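Local atomic coordinates of predicted phosphatase, HAD family (Clostridium acetobutylicum, PDB entry 3MC1), a protein that is predicted to be a metal-dependent phosphatase of the haloacid dehalogenase (HAD) superfamily, probably hydrolysing phosphate esters, though its substrate is not established. Residues Val7-Asp12 and Ala93-Leu98; Val185-Gly190 and Asp208-Lys213. All coordinates share one frame; numbering follows the deposited sequence.

Interaction 1. Residues Val7-Asp12 and Ala93-Leu98. With NA (sodium ion), chain C.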
loop_
_atom_site.group_PDB
_atom_site.type_symbol
_atom_site.label_atom_id
_atom_site.label_comp_id
_atom_site.label_asym_id
_atom_site.label_seq_id
_atom_site.Cartn_x
_atom_site.Cartn_y
_atom_site.Cartn_z
ATOM N N VAL A 7 -3.852 9.603 -10.461
ATOM C CA VAL A 7 -4.458 8.835 -9.393
ATOM C C VAL A 7 -3.376 7.902 -8.829
ATOM O O VAL A 7 -2.905 6.998 -9.524
ATOM C CB VAL A 7 -5.632 7.977 -9.914
ATOM C CG1 VAL A 7 -6.282 7.243 -8.752
ATOM C CG2 VAL A 7 -6.679 8.854 -10.649
ATOM N N LEU A 8 -2.964 8.153 -7.589
ATOM C CA LEU A 8 -1.965 7.317 -6.915
ATOM C C LEU A 8 -2.689 6.278 -6.049
ATOM O O LEU A 8 -3.685 6.582 -5.399
ATOM C CB LEU A 8 -1.043 8.175 -6.041
ATOM C CG LEU A 8 0.136 8.877 -6.736
ATOM C CD1 LEU A 8 -0.371 9.855 -7.797
ATOM C CD2 LEU A 8 0.996 9.601 -5.692
ATOM N N PHE A 9 -2.180 5.049 -6.058
ATOM C CA PHE A 9 -2.768 3.942 -5.308
ATOM C C PHE A 9 -1.717 3.276 -4.434
ATOM O O PHE A 9 -0.553 3.159 -4.834
ATOM C CB PHE A 9 -3.256 2.828 -6.247
ATOM C CG PHE A 9 -4.420 3.200 -7.143
ATOM C CD1 PHE A 9 -5.725 2.894 -6.773
ATOM C CD2 PHE A 9 -4.196 3.775 -8.393
ATOM C CE1 PHE A 9 -6.797 3.146 -7.649
ATOM C CE2 PHE A 9 -5.251 4.033 -9.269
ATOM C CZ PHE A 9 -6.553 3.716 -8.900
ATOM N N ASP A 10 -2.121 2.828 -3.252
ATOM C CA ASP A 10 -1.193 2.061 -2.432
ATOM C C ASP A 10 -1.377 0.667 -3.035
ATOM O O ASP A 10 -2.266 0.473 -3.874
ATOM C CB ASP A 10 -1.590 2.061 -0.959
ATOM C CG ASP A 10 -0.602 1.285 -0.100
ATOM O OD1 ASP A 10 0.619 1.354 -0.384
ATOM O OD2 ASP A 10 -1.041 0.606 0.852
ATOM N N LEU A 11 -0.555 -0.301 -2.635
ATOM C CA LEU A 11 -0.652 -1.647 -3.192
ATOM C C LEU A 11 -1.428 -2.627 -2.311
ATOM O O LEU A 11 -2.551 -3.003 -2.637
ATOM C CB LEU A 11 0.761 -2.193 -3.476
ATOM C CG LEU A 11 0.919 -3.604 -4.060
ATOM C CD1 LEU A 11 -0.036 -3.860 -5.228
ATOM C CD2 LEU A 11 2.360 -3.767 -4.540
ATOM N N ASP A 12 -0.815 -3.045 -1.205
ATOM C CA ASP A 12 -1.440 -3.976 -0.268
ATOM C C ASP A 12 -2.696 -3.370 0.355
ATOM O O ASP A 12 -2.658 -2.259 0.865
ATOM C CB ASP A 12 -0.460 -4.345 0.861
ATOM C CG ASP A 12 0.804 -5.021 0.352
ATOM O OD1 ASP A 12 0.698 -5.953 -0.478
ATOM O OD2 ASP A 12 1.905 -4.625 0.788
ATOM N N ALA A 93 -10.869 -4.064 -13.651
ATOM C CA ALA A 93 -11.934 -3.367 -14.375
ATOM C C ALA A 93 -11.807 -1.861 -14.085
ATOM O O ALA A 93 -11.900 -1.025 -14.987
ATOM C CB ALA A 93 -13.279 -3.876 -13.917
ATOM N N LEU A 94 -11.573 -1.530 -12.820
ATOM C CA LEU A 94 -11.403 -0.141 -12.394
ATOM C C LEU A 94 -10.242 0.526 -13.130
ATOM O O LEU A 94 -10.409 1.594 -13.729
ATOM C CB LEU A 94 -11.152 -0.074 -10.875
ATOM C CG LEU A 94 -10.780 1.317 -10.324
ATOM C CD1 LEU A 94 -11.946 2.287 -10.532
ATOM C CD2 LEU A 94 -10.430 1.223 -8.855
ATOM N N LEU A 95 -9.070 -0.110 -13.083
ATOM C CA LEU A 95 -7.871 0.411 -13.736
ATOM C C LEU A 95 -8.083 0.637 -15.224
ATOM O O LEU A 95 -7.661 1.660 -15.768
ATOM C CB LEU A 95 -6.703 -0.553 -13.543
ATOM C CG LEU A 95 -6.303 -0.833 -12.093
ATOM C CD1 LEU A 95 -5.175 -1.872 -12.052
ATOM C CD2 LEU A 95 -5.855 0.463 -11.447
ATOM N N SER A 96 -8.716 -0.330 -15.885
ATOM C CA SER A 96 -8.968 -0.207 -17.318
ATOM C C SER A 96 -9.860 1.011 -17.568
ATOM O O SER A 96 -9.526 1.870 -18.380
ATOM C CB SER A 96 -9.654 -1.466 -17.854
ATOM O OG SER A 96 -9.784 -1.412 -19.266
ATOM N N SER A 97 -10.984 1.078 -16.857
ATOM C CA SER A 97 -11.926 2.189 -17.002
ATOM C C SER A 97 -11.248 3.547 -16.803
ATOM O O SER A 97 -11.463 4.479 -17.583
ATOM C CB SER A 97 -13.079 2.036 -16.006
ATOM O OG SER A 97 -14.015 3.103 -16.130
ATOM N N LEU A 98 -10.417 3.659 -15.770
ATOM C CA LEU A 98 -9.739 4.922 -15.499
ATOM C C LEU A 98 -8.783 5.350 -16.609
ATOM O O LEU A 98 -8.751 6.522 -16.976
ATOM C CB LEU A 98 -8.987 4.856 -14.161
ATOM C CG LEU A 98 -9.817 4.610 -12.898
ATOM C CD1 LEU A 98 -8.894 4.650 -11.677
ATOM C CD2 LEU A 98 -10.922 5.661 -12.778
HETATM NA NA NA C . -2.324 -0.450 2.155
HETATM O O HOH W 1 -2.824 -2.117 3.770
HETATM O O HOH W 2 -1.490 1.103 3.489
#
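The ring of Phe-9 runs out from a strand of the parallel sheet in the Rossmann-like HAD core and meets three leucines of helix 91-101. Strand 7-9 and helix 93-98 lie nearly antiparallel (161°), their axes 12.1 Å apart, so long side chains must bridge the gap. Phe-9 does so with CG anti to its own carbonyl carbon (chi1 -67°), which carries the far end of the ring to the helix. Leu-98 comes from the opposite direction: its CD1 sits at the ring edge, in the ring plane, 3.8 Å from Phe-9 CZ. The methyls of Leu-95 and Leu-94 both come at the ring obliquely. Leu-95 slides past it and offers CD2 to the same Phe-9 CZ at 4.2 Å. Leu-94 CD2 lies 4.3 Å from Phe-9 CE1. All four residues are buried and the contact is wholly apolar.

Just past the strand end the chain changes role. Asp-10 and Asp-12 fit the DxDx(T/V) signature of HAD enzymes, and both bind the sodium ion together with Asp-167 and two waters. Asp-10 uses a carboxylate oxygen and Asp-12 its backbone carbonyl, while the Asp-12 carboxylate turns to other partners, with OD1 hydrogen-bonded to Ser-18 OG and OD2 in a salt bridge with Lys-111 NZ. The other oxygen of Asp-10, OD1, is hydrogen-bonded to Thr-109 OG1, which helps fix the rotation of the carboxylate. With CG of Asp-10 anti to its backbone N (chi1 -179°), OD2 reaches the sodium ion at 2.1 Å, and Asp-12 O binds it at 2.2 Å.

Interaction 2. Residues Val185-Gly190 and Asp208-Lys213; sequences VTYGFG and DELHKK
Leu-210 of helix 207-215 meets Val-185 and Tyr-187 through its two methyl branches. Its CB points toward the 185-190 segment, and CG continues anti to the backbone N (chi1 177°), extending the branch point away from the helix. From there the side chain forks. CD1 packs on Val-185 CG1 at 4.0 Å; CD2 lies equally close to that methyl, so Val-185 CG1 is straddled by the fork. CD2 also touches Tyr-187 OH at 3.6 Å, the two side chains crossing at about a right angle. CD2 is a methyl carbon, so this is a van der Waals contact; the hydroxyl's polar partner is the backbone O of Thr-14.

The tyrosine is steadied from its own segment too: Val-185 CG2 lies 3.7 Å above one face of the ring, offset toward the rim. With chi1 at 60°, Tyr-187 CG stands between the backbone N and the carbonyl carbon, bringing the ring back over Val-185. Farther along the loop, Phe-189 N donates to OD2 of Asp-167, whose other oxygen, OD1, binds the sodium ion. A loop leaving the C-terminal end of a parallel strand to border the metal site, with a helix packed behind it, is typical of the Rossmann-like HAD fold.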
loop_
_atom_site.group_PDB
_atom_site.type_symbol
_atom_site.label_atom_id
_atom_site.label_comp_id
_atom_site.label_asym_id
_atom_site.label_seq_id
_atom_site.Cartn_x
_atom_site.Cartn_y
_atom_site.Cartn_z
ATOM N N VAL A 185 -10.369 3.509 1.457
ATOM C CA VAL A 185 -11.267 2.399 1.150
ATOM C C VAL A 185 -11.325 1.501 2.378
ATOM O O VAL A 185 -10.315 1.309 3.053
ATOM C CB VAL A 185 -10.779 1.595 -0.082
ATOM C CG1 VAL A 185 -10.570 2.554 -1.261
ATOM C CG2 VAL A 185 -9.498 0.843 0.246
ATOM N N THR A 186 -12.507 0.962 2.669
ATOM C CA THR A 186 -12.682 0.104 3.835
ATOM C C THR A 186 -12.696 -1.389 3.535
ATOM O O THR A 186 -12.865 -2.193 4.449
ATOM C CB THR A 186 -13.981 0.451 4.610
ATOM O OG1 THR A 186 -15.100 0.384 3.717
ATOM C CG2 THR A 186 -13.892 1.859 5.220
ATOM N N TYR A 187 -12.530 -1.770 2.270
ATOM C CA TYR A 187 -12.513 -3.188 1.925
ATOM C C TYR A 187 -11.119 -3.757 2.166
ATOM O O TYR A 187 -10.871 -4.942 1.948
ATOM C CB TYR A 187 -12.951 -3.402 0.462
ATOM C CG TYR A 187 -12.092 -2.724 -0.587
ATOM C CD1 TYR A 187 -10.845 -3.247 -0.956
ATOM C CD2 TYR A 187 -12.525 -1.552 -1.213
ATOM C CE1 TYR A 187 -10.056 -2.613 -1.926
ATOM C CE2 TYR A 187 -11.748 -0.915 -2.177
ATOM C CZ TYR A 187 -10.520 -1.442 -2.530
ATOM O OH TYR A 187 -9.757 -0.774 -3.457
ATOM N N GLY A 188 -10.214 -2.908 2.639
ATOM C CA GLY A 188 -8.853 -3.347 2.891
ATOM C C GLY A 188 -8.580 -3.687 4.344
ATOM O O GLY A 188 -9.374 -4.355 4.993
ATOM N N PHE A 189 -7.465 -3.203 4.868
ATOM C CA PHE A 189 -7.110 -3.510 6.243
ATOM C C PHE A 189 -7.274 -2.351 7.218
ATOM O O PHE A 189 -6.765 -2.387 8.335
ATOM C CB PHE A 189 -5.693 -4.074 6.254
ATOM C CG PHE A 189 -5.547 -5.290 5.388
ATOM C CD1 PHE A 189 -5.899 -6.548 5.871
ATOM C CD2 PHE A 189 -5.167 -5.168 4.054
ATOM C CE1 PHE A 189 -5.881 -7.665 5.032
ATOM C CE2 PHE A 189 -5.146 -6.275 3.207
ATOM C CZ PHE A 189 -5.505 -7.524 3.696
ATOM N N GLY A 190 -8.001 -1.328 6.784
ATOM C CA GLY A 190 -8.262 -0.178 7.629
ATOM C C GLY A 190 -9.765 -0.089 7.832
ATOM O O GLY A 190 -10.528 -0.597 7.010
ATOM N N ASP A 208 -16.371 -0.412 -6.583
ATOM C CA ASP A 208 -17.301 0.313 -7.440
ATOM C C ASP A 208 -17.537 1.708 -6.876
ATOM O O ASP A 208 -17.629 2.683 -7.624
ATOM C CB ASP A 208 -18.635 -0.422 -7.559
ATOM C CG ASP A 208 -19.555 0.222 -8.585
ATOM O OD1 ASP A 208 -19.130 0.361 -9.753
ATOM O OD2 ASP A 208 -20.692 0.590 -8.225
ATOM N N GLU A 209 -17.643 1.796 -5.554
ATOM C CA GLU A 209 -17.840 3.081 -4.887
ATOM C C GLU A 209 -16.608 3.946 -5.135
ATOM O O GLU A 209 -16.704 5.166 -5.261
ATOM C CB GLU A 209 -18.002 2.882 -3.380
ATOM C CG GLU A 209 -19.308 2.245 -2.945
ATOM C CD GLU A 209 -20.425 3.258 -2.784
ATOM O OE1 GLU A 209 -21.165 3.152 -1.782
ATOM O OE2 GLU A 209 -20.567 4.151 -3.652
ATOM N N LEU A 210 -15.449 3.290 -5.177
ATOM C CA LEU A 210 -14.178 3.961 -5.410
ATOM C C LEU A 210 -14.192 4.552 -6.817
ATOM O O LEU A 210 -13.813 5.699 -7.025
ATOM C CB LEU A 210 -13.030 2.949 -5.260
ATOM C CG LEU A 210 -11.595 3.405 -5.526
ATOM C CD1 LEU A 210 -11.243 4.618 -4.668
ATOM C CD2 LEU A 210 -10.652 2.244 -5.231
ATOM N N HIS A 211 -14.654 3.760 -7.777
ATOM C CA HIS A 211 -14.727 4.201 -9.162
ATOM C C HIS A 211 -15.559 5.476 -9.267
ATOM O O HIS A 211 -15.106 6.478 -9.817
ATOM C CB HIS A 211 -15.350 3.098 -10.025
ATOM C CG HIS A 211 -15.303 3.377 -11.497
ATOM N ND1 HIS A 211 -15.868 4.501 -12.063
ATOM C CD2 HIS A 211 -14.749 2.683 -12.518
ATOM C CE1 HIS A 211 -15.661 4.487 -13.367
ATOM N NE2 HIS A 211 -14.983 3.394 -13.670
ATOM N N LYS A 212 -16.772 5.432 -8.721
ATOM C CA LYS A 212 -17.694 6.569 -8.754
ATOM C C LYS A 212 -17.090 7.820 -8.137
ATOM O O LYS A 212 -17.172 8.909 -8.710
ATOM C CB LYS A 212 -18.980 6.229 -8.000
ATOM C CG LYS A 212 -19.742 5.027 -8.536
ATOM C CD LYS A 212 -21.012 4.801 -7.723
ATOM C CE LYS A 212 -21.815 3.614 -8.234
ATOM N NZ LYS A 212 -22.273 3.810 -9.630
ATOM N N LYS A 213 -16.478 7.652 -6.967
ATOM C CA LYS A 213 -15.869 8.758 -6.235
ATOM C C LYS A 213 -14.715 9.414 -6.980
ATOM O O LYS A 213 -14.562 10.635 -6.938
ATOM C CB LYS A 213 -15.371 8.272 -4.873
ATOM C CG LYS A 213 -15.078 9.393 -3.894
ATOM C CD LYS A 213 -16.369 10.104 -3.510
ATOM C CE LYS A 213 -16.202 10.966 -2.267
ATOM N NZ LYS A 213 -17.501 11.564 -1.856
#

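Interaction 1 closes before interaction 2 opens along the chain, yet their centres lie only 11 Å apart. Both belong to the same parallel sheet: strand 6-9 and strand 182-185 flank strand 162-166. Helices 91-101 and 207-215 join them directly, for Leu-94 CD2 packs on Leu-210 CD2 at 3.8 Å and Ser-97 OG makes a probable hydrogen bond with His-211 NE2 (2.7 Å). Leu-94 and Leu-210 therefore extend one apolar layer from Phe-9 to Val-185. At the strand ends both loops reach the sodium site, where Asp-167 is common to the two, consistent with a shared HAD active-site region.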